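Local coordinates for protein lytic polysaccharide monooxygenase (Neurospora crassa, PDB 4QI8) that probably cleaves cellulose oxidatively, using a copper ion, a reductant and an oxygen cosubstrate to break the glycosidic bonds of its chains, at residues Gly59-Val70 with Ser117-Pro128. Residues are numbered along the deposited sequence; the frame is centred on the assembly and turned at random.
Sequences GTTITYGAAPSV and SNGKSSFPVKIP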
ATOM      1  N   GLY A  59     -15.235   2.367   8.189  1.00 13.80           N
ATOM      2  CA  GLY A  59     -16.263   1.448   7.740  1.00 16.14           C
ATOM      3  C   GLY A  59     -16.721   1.697   6.317  1.00 17.58           C
ATOM      4  O   GLY A  59     -17.543   0.943   5.798  1.00 24.55           O
ATOM      5  N   THR A  60     -16.202   2.744   5.686  1.00 17.20           N
ATOM      6  CA  THR A  60     -16.557   3.043   4.301  1.00 17.19           C
ATOM      7  C   THR A  60     -15.433   2.639   3.354  1.00 15.04           C
ATOM      8  O   THR A  60     -14.341   2.258   3.782  1.00 15.16           O
ATOM      9  CB  THR A  60     -16.883   4.537   4.098  1.00 18.73           C
ATOM     10  OG1 THR A  60     -15.699   5.322   4.268  1.00 19.65           O
ATOM     11  CG2 THR A  60     -17.952   5.004   5.083  1.00 18.41           C
ATOM     12  N   THR A  61     -15.740   2.713   2.065  1.00 16.11           N
ATOM     13  CA  THR A  61     -14.818   2.347   1.009  1.00 16.18           C
ATOM     14  C   THR A  61     -14.447   3.582   0.226  1.00 16.38           C
ATOM     15  O   THR A  61     -15.318   4.283  -0.287  1.00 18.72           O
ATOM     16  CB  THR A  61     -15.468   1.367   0.034  1.00 17.89           C
ATOM     17  OG1 THR A  61     -15.780   0.154   0.720  1.00 19.65           O
ATOM     18  CG2 THR A  61     -14.540   1.049  -1.127  1.00 17.29           C
ATOM     19  N   ILE A  62     -13.150   3.827   0.110  1.00 15.48           N
ATOM     20  CA  ILE A  62     -12.652   4.932  -0.691  1.00 13.28           C
ATOM     21  C   ILE A  62     -11.937   4.357  -1.899  1.00 12.80           C
ATOM     22  O   ILE A  62     -11.924   3.145  -2.105  1.00 14.50           O
ATOM     23  CB  ILE A  62     -11.746   5.848   0.132  1.00 13.10           C
ATOM     24  CG1 ILE A  62     -10.520   5.094   0.649  1.00 12.92           C
ATOM     25  CG2 ILE A  62     -12.535   6.422   1.301  1.00 15.08           C
ATOM     26  CD1 ILE A  62      -9.550   5.955   1.436  1.00 16.03           C
ATOM     27  N   THR A  63     -11.360   5.221  -2.714  1.00 13.69           N
ATOM     28  CA  THR A  63     -10.776   4.758  -3.960  1.00 12.88           C
ATOM     29  C   THR A  63      -9.350   5.278  -4.066  1.00 10.11           C
ATOM     30  O   THR A  63      -9.123   6.463  -3.876  1.00 11.81           O
ATOM     31  CB  THR A  63     -11.621   5.228  -5.169  1.00 13.90           C
ATOM     32  OG1 THR A  63     -12.962   4.738  -5.052  1.00 15.34           O
ATOM     33  CG2 THR A  63     -11.027   4.727  -6.466  1.00 14.40           C
ATOM     34  N   TYR A  64      -8.407   4.378  -4.347  1.00  9.54           N
ATOM     35  CA  TYR A  64      -7.014   4.746  -4.595  1.00  8.13           C
ATOM     36  C   TYR A  64      -6.763   4.596  -6.091  1.00  7.19           C
ATOM     37  O   TYR A  64      -6.986   3.524  -6.654  1.00  8.82           O
ATOM     38  CB  TYR A  64      -6.055   3.857  -3.785  1.00  7.57           C
ATOM     39  CG  TYR A  64      -4.872   4.586  -3.189  1.00  7.29           C
ATOM     40  CD1 TYR A  64      -3.971   5.265  -3.996  1.00  6.44           C
ATOM     41  CD2 TYR A  64      -4.642   4.592  -1.819  1.00  8.01           C
ATOM     42  CE1 TYR A  64      -2.880   5.941  -3.442  1.00  6.03           C
ATOM     43  CE2 TYR A  64      -3.560   5.260  -1.270  1.00  6.59           C
ATOM     44  CZ  TYR A  64      -2.675   5.925  -2.081  1.00  5.91           C
ATOM     45  OH  TYR A  64      -1.597   6.561  -1.510  1.00  6.56           O
ATOM     46  N   GLY A  65      -6.319   5.675  -6.719  1.00  7.37           N
ATOM     47  CA  GLY A  65      -6.102   5.692  -8.149  1.00  7.27           C
ATOM     48  C   GLY A  65      -4.672   5.389  -8.550  1.00  6.10           C
ATOM     49  O   GLY A  65      -3.731   5.732  -7.826  1.00  6.60           O
ATOM     50  N   ALA A  66      -4.526   4.755  -9.712  1.00  6.71           N
ATOM     51  CA  ALA A  66      -3.247   4.509 -10.376  1.00  6.51           C
ATOM     52  C   ALA A  66      -3.155   5.358 -11.640  1.00  6.92           C
ATOM     53  O   ALA A  66      -4.178   5.774 -12.193  1.00  7.96           O
ATOM     54  CB  ALA A  66      -3.132   3.043 -10.770  1.00  7.94           C
ATOM     55  N   ALA A  67      -1.940   5.616 -12.098  1.00  6.61           N
ATOM     56  CA  ALA A  67      -1.766   6.250 -13.395  1.00  6.66           C
ATOM     57  C   ALA A  67      -0.492   5.729 -14.070  1.00  6.65           C
ATOM     58  O   ALA A  67       0.596   5.907 -13.494  1.00  6.67           O
ATOM     59  CB  ALA A  67      -1.700   7.757 -13.232  1.00  7.92           C
ATOM     60  N   PRO A  68      -0.557   5.107 -15.246  1.00  7.96           N
ATOM     61  CA  PRO A  68      -1.767   4.668 -15.955  1.00  8.90           C
ATOM     62  C   PRO A  68      -2.236   3.390 -15.249  1.00  8.39           C
ATOM     63  O   PRO A  68      -1.924   3.192 -14.079  0.88  7.42           O
ATOM     64  CB  PRO A  68      -1.217   4.397 -17.378  1.00 11.78           C
ATOM     65  CG  PRO A  68       0.145   3.838 -17.098  1.00 12.46           C
ATOM     66  CD  PRO A  68       0.672   4.701 -15.951  1.00  9.67           C
ATOM     67  N   SER A  69      -3.070   2.581 -15.892  1.00  9.58           N
ATOM     68  CA  SER A  69      -3.601   1.395 -15.244  1.00 10.17           C
ATOM     69  C   SER A  69      -2.486   0.408 -14.901  1.00  9.52           C
ATOM     70  O   SER A  69      -1.505   0.334 -15.606  1.00  9.72           O
ATOM     71  CB  SER A  69      -4.592   0.702 -16.172  1.00 10.74           C
ATOM     72  OG  SER A  69      -5.653   1.614 -16.507  1.00 12.59           O
ATOM     73  N   VAL A  70      -2.675  -0.313 -13.813  1.00  9.06           N
ATOM     74  CA  VAL A  70      -1.745  -1.362 -13.407  1.00  8.26           C
ATOM     75  C   VAL A  70      -1.686  -2.436 -14.489  1.00  8.38           C
ATOM     76  O   VAL A  70      -2.725  -2.911 -14.954  1.00 10.13           O
ATOM     77  CB  VAL A  70      -2.206  -1.989 -12.079  1.00  8.31           C
ATOM     78  CG1 VAL A  70      -1.376  -3.221 -11.734  1.00  8.98           C
ATOM     79  CG2 VAL A  70      -2.144  -0.960 -10.962  1.00  9.09           C
ATOM     80  N   SER A 117      -5.953  -7.235 -10.295  1.00  8.35           N
ATOM     81  CA  SER A 117      -5.441  -5.873 -10.414  1.00  7.42           C
ATOM     82  C   SER A 117      -5.050  -5.528 -11.850  1.00  7.54           C
ATOM     83  O   SER A 117      -4.886  -4.347 -12.177  1.00  7.74           O
ATOM     84  CB  SER A 117      -4.257  -5.653  -9.470  1.00  7.35           C
ATOM     85  OG  SER A 117      -3.244  -6.610  -9.696  1.00  7.91           O
ATOM     86  N   ASN A 118      -4.925  -6.537 -12.716  1.00  8.23           N
ATOM     87  CA  ASN A 118      -4.529  -6.298 -14.096  1.00  9.55           C
ATOM     88  C   ASN A 118      -5.540  -5.428 -14.816  1.00  8.70           C
ATOM     89  O   ASN A 118      -6.734  -5.757 -14.873  1.00  9.82           O
ATOM     90  CB  ASN A 118      -4.419  -7.617 -14.854  1.00 10.96           C
ATOM     91  CG  ASN A 118      -3.690  -7.473 -16.166  1.00 11.98           C
ATOM     92  OD1 ASN A 118      -2.891  -6.549 -16.353  1.00 12.63           O
ATOM     93  ND2 ASN A 118      -3.958  -8.390 -17.091  1.00 13.63           N
ATOM     94  N   GLY A 119      -5.047  -4.321 -15.367  1.00  8.67           N
ATOM     95  CA  GLY A 119      -5.864  -3.413 -16.144  1.00  9.06           C
ATOM     96  C   GLY A 119      -6.685  -2.450 -15.321  1.00  8.23           C
ATOM     97  O   GLY A 119      -7.466  -1.679 -15.882  1.00  9.56           O
ATOM     98  N   LYS A 120      -6.524  -2.472 -14.004  1.00  8.87           N
ATOM     99  CA  LYS A 120      -7.293  -1.572 -13.149  1.00  9.33           C
ATOM    100  C   LYS A 120      -6.626  -0.212 -13.008  1.00  9.49           C
ATOM    101  O   LYS A 120      -5.401  -0.110 -12.868  1.00 10.56           O
ATOM    102  CB  LYS A 120      -7.519  -2.179 -11.765  1.00  9.15           C
ATOM    103  CG  LYS A 120      -8.295  -3.486 -11.768  1.00 10.43           C
ATOM    104  CD  LYS A 120      -9.709  -3.338 -12.312  1.00 12.47           C
ATOM    105  CE  LYS A 120     -10.538  -4.585 -12.035  1.00 13.89           C
ATOM    106  NZ  LYS A 120     -10.059  -5.791 -12.757  1.00 13.41           N
ATOM    107  N   SER A 121      -7.453   0.831 -13.043  1.00  9.70           N
ATOM    108  CA  SER A 121      -7.012   2.222 -12.919  1.00 11.17           C
ATOM    109  C   SER A 121      -7.260   2.778 -11.519  1.00  9.36           C
ATOM    110  O   SER A 121      -6.840   3.890 -11.197  1.00  9.88           O
ATOM    111  CB  SER A 121      -7.768   3.097 -13.936  1.00 14.16           C
ATOM    112  OG  SER A 121      -9.176   2.989 -13.750  1.00 16.68           O
ATOM    113  N   SER A 122      -7.986   2.025 -10.704  1.00  9.07           N
ATOM    114  CA  SER A 122      -8.258   2.433  -9.343  1.00  9.20           C
ATOM    115  C   SER A 122      -8.718   1.209  -8.556  1.00  9.24           C
ATOM    116  O   SER A 122      -9.095   0.184  -9.137  1.00  9.68           O
ATOM    117  CB  SER A 122      -9.291   3.551  -9.305  1.00 10.65           C
ATOM    118  OG  SER A 122     -10.538   3.113  -9.792  1.00 13.95           O
ATOM    119  N   PHE A 123      -8.687   1.338  -7.233  1.00  8.48           N
ATOM    120  CA  PHE A 123      -8.949   0.228  -6.327  1.00  9.02           C
ATOM    121  C   PHE A 123      -9.810   0.677  -5.161  1.00 10.06           C
ATOM    122  O   PHE A 123      -9.515   1.683  -4.534  1.00 11.36           O
ATOM    123  CB  PHE A 123      -7.633  -0.335  -5.795  1.00  8.65           C
ATOM    124  CG  PHE A 123      -6.777  -0.887  -6.875  1.00  8.17           C
ATOM    125  CD1 PHE A 123      -5.836  -0.099  -7.519  1.00  8.53           C
ATOM    126  CD2 PHE A 123      -6.970  -2.185  -7.317  1.00  9.15           C
ATOM    127  CE1 PHE A 123      -5.096  -0.618  -8.554  1.00  9.09           C
ATOM    128  CE2 PHE A 123      -6.233  -2.694  -8.351  1.00  9.79           C
ATOM    129  CZ  PHE A 123      -5.304  -1.911  -8.973  1.00  9.07           C
ATOM    130  N   PRO A 124     -10.877  -0.074  -4.864  1.00 11.34           N
ATOM    131  CA  PRO A 124     -11.664   0.214  -3.672  1.00 13.41           C
ATOM    132  C   PRO A 124     -10.931  -0.278  -2.447  1.00 14.47           C
ATOM    133  O   PRO A 124     -10.457  -1.417  -2.416  1.00 18.50           O
ATOM    134  CB  PRO A 124     -12.937  -0.599  -3.892  1.00 14.69           C
ATOM    135  CG  PRO A 124     -12.493  -1.761  -4.698  1.00 17.37           C
ATOM    136  CD  PRO A 124     -11.430  -1.215  -5.614  1.00 14.49           C
ATOM    137  N   VAL A 125     -10.825   0.588  -1.454  1.00 12.42           N
ATOM    138  CA  VAL A 125     -10.121   0.276  -0.224  1.00 13.40           C
ATOM    139  C   VAL A 125     -11.115   0.388   0.912  1.00 14.30           C
ATOM    140  O   VAL A 125     -11.609   1.472   1.210  1.00 14.01           O
ATOM    141  CB  VAL A 125      -8.941   1.246   0.032  1.00 12.93           C
ATOM    142  CG1 VAL A 125      -8.217   0.869   1.297  1.00 14.37           C
ATOM    143  CG2 VAL A 125      -7.969   1.266  -1.142  1.00 12.96           C
ATOM    144  N   LYS A 126     -11.436  -0.743   1.524  1.00 13.11           N
ATOM    145  CA  LYS A 126     -12.379  -0.751   2.630  1.00 14.50           C
ATOM    146  C   LYS A 126     -11.666  -0.448   3.944  1.00 14.13           C
ATOM    147  O   LYS A 126     -10.774  -1.183   4.378  1.00 14.50           O
ATOM    148  CB  LYS A 126     -13.137  -2.080   2.716  1.00 19.28           C
ATOM    149  CG  LYS A 126     -14.238  -2.114   3.802  1.00 27.11           C
ATOM    150  CD  LYS A 126     -15.229  -0.922   3.737  1.00 30.99           C
ATOM    151  CE  LYS A 126     -16.561  -1.279   3.080  1.00 32.05           C
ATOM    152  NZ  LYS A 126     -17.441  -0.075   2.901  1.00 31.14           N
ATOM    153  N   ILE A 127     -12.060   0.654   4.565  0.91 12.80           N
ATOM    154  CA  ILE A 127     -11.494   1.076   5.838  0.91 13.05           C
ATOM    155  C   ILE A 127     -12.236   0.353   6.969  0.91 13.91           C
ATOM    156  O   ILE A 127     -13.458   0.449   7.057  0.91 14.18           O
ATOM    157  CB  ILE A 127     -11.657   2.601   6.019  0.91 12.94           C
ATOM    158  CG1 ILE A 127     -11.018   3.370   4.850  0.91 13.54           C
ATOM    159  CG2 ILE A 127     -11.074   3.057   7.348  0.91 14.01           C
ATOM    160  CD1 ILE A 127      -9.500   3.197   4.694  0.91 14.65           C
ATOM    161  N   PRO A 128     -11.514  -0.382   7.832  1.00 13.50           N
ATOM    162  CA  PRO A 128     -12.189  -1.105   8.920  1.00 14.09           C
ATOM    163  C   PRO A 128     -13.063  -0.208   9.793  1.00 14.07           C
ATOM    164  O   PRO A 128     -12.696   0.924  10.088  1.00 14.28           O
ATOM    165  CB  PRO A 128     -11.027  -1.662   9.738  1.00 14.10           C
ATOM    166  CG  PRO A 128      -9.928  -1.819   8.742  1.00 14.92           C
ATOM    167  CD  PRO A 128     -10.062  -0.652   7.826  1.00 13.38           C
TER
HETATM  168  O   HOH W   1      -7.120  -0.100 -18.006  1.00  9.27           O
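Ile62 and Tyr64 pair with Val125 and Phe123 as antiparallel hydrogen-bonded pairs, each joined by two backbone bonds, such as Tyr64 N to Phe123 O at 2.9 Å. Ala66 N extends the pairing to Ser121 O, reaching it from above the carbonyl plane. After the cis peptide before Pro68, Val70 grips the type II turn Ser117–Lys120: Val70 N donates to Lys120 O, and Val70 O accepts Gly119 N at 2.7 Å. A water links Ser69 OG to Gly119 O.

On one face, Lys126 bends at chi2 and chi3 to cross Thr61 and donate from NZ to Gly59 O (3.1 Å), with a weak, less certain bond to Thr61 OG1. With OG1 beside the backbone N (chi1 -64°), Thr61 CG2 falls anti to that nitrogen and lies beside Pro124 CB at 3.6 Å. Replacing Thr61 by alanine would probably open a gap beside Pro124 CB, where the methyl now packs.

The opposite face carries Ile62, Tyr64, Phe123 and Val125; Ile62 CG1 packs on Val125 CB, while Val70 CG2, from the loop beyond the strand, meets the edge of the Phe123 ring, 3.8 Å from CE1. Val70's side chain lies about 6 Å from that of copper ligand His72.

This face of the AA9 beta-sandwich covers strand 76-82 through Met76 and Phe78; strand 3-8 flanks strand 61-67.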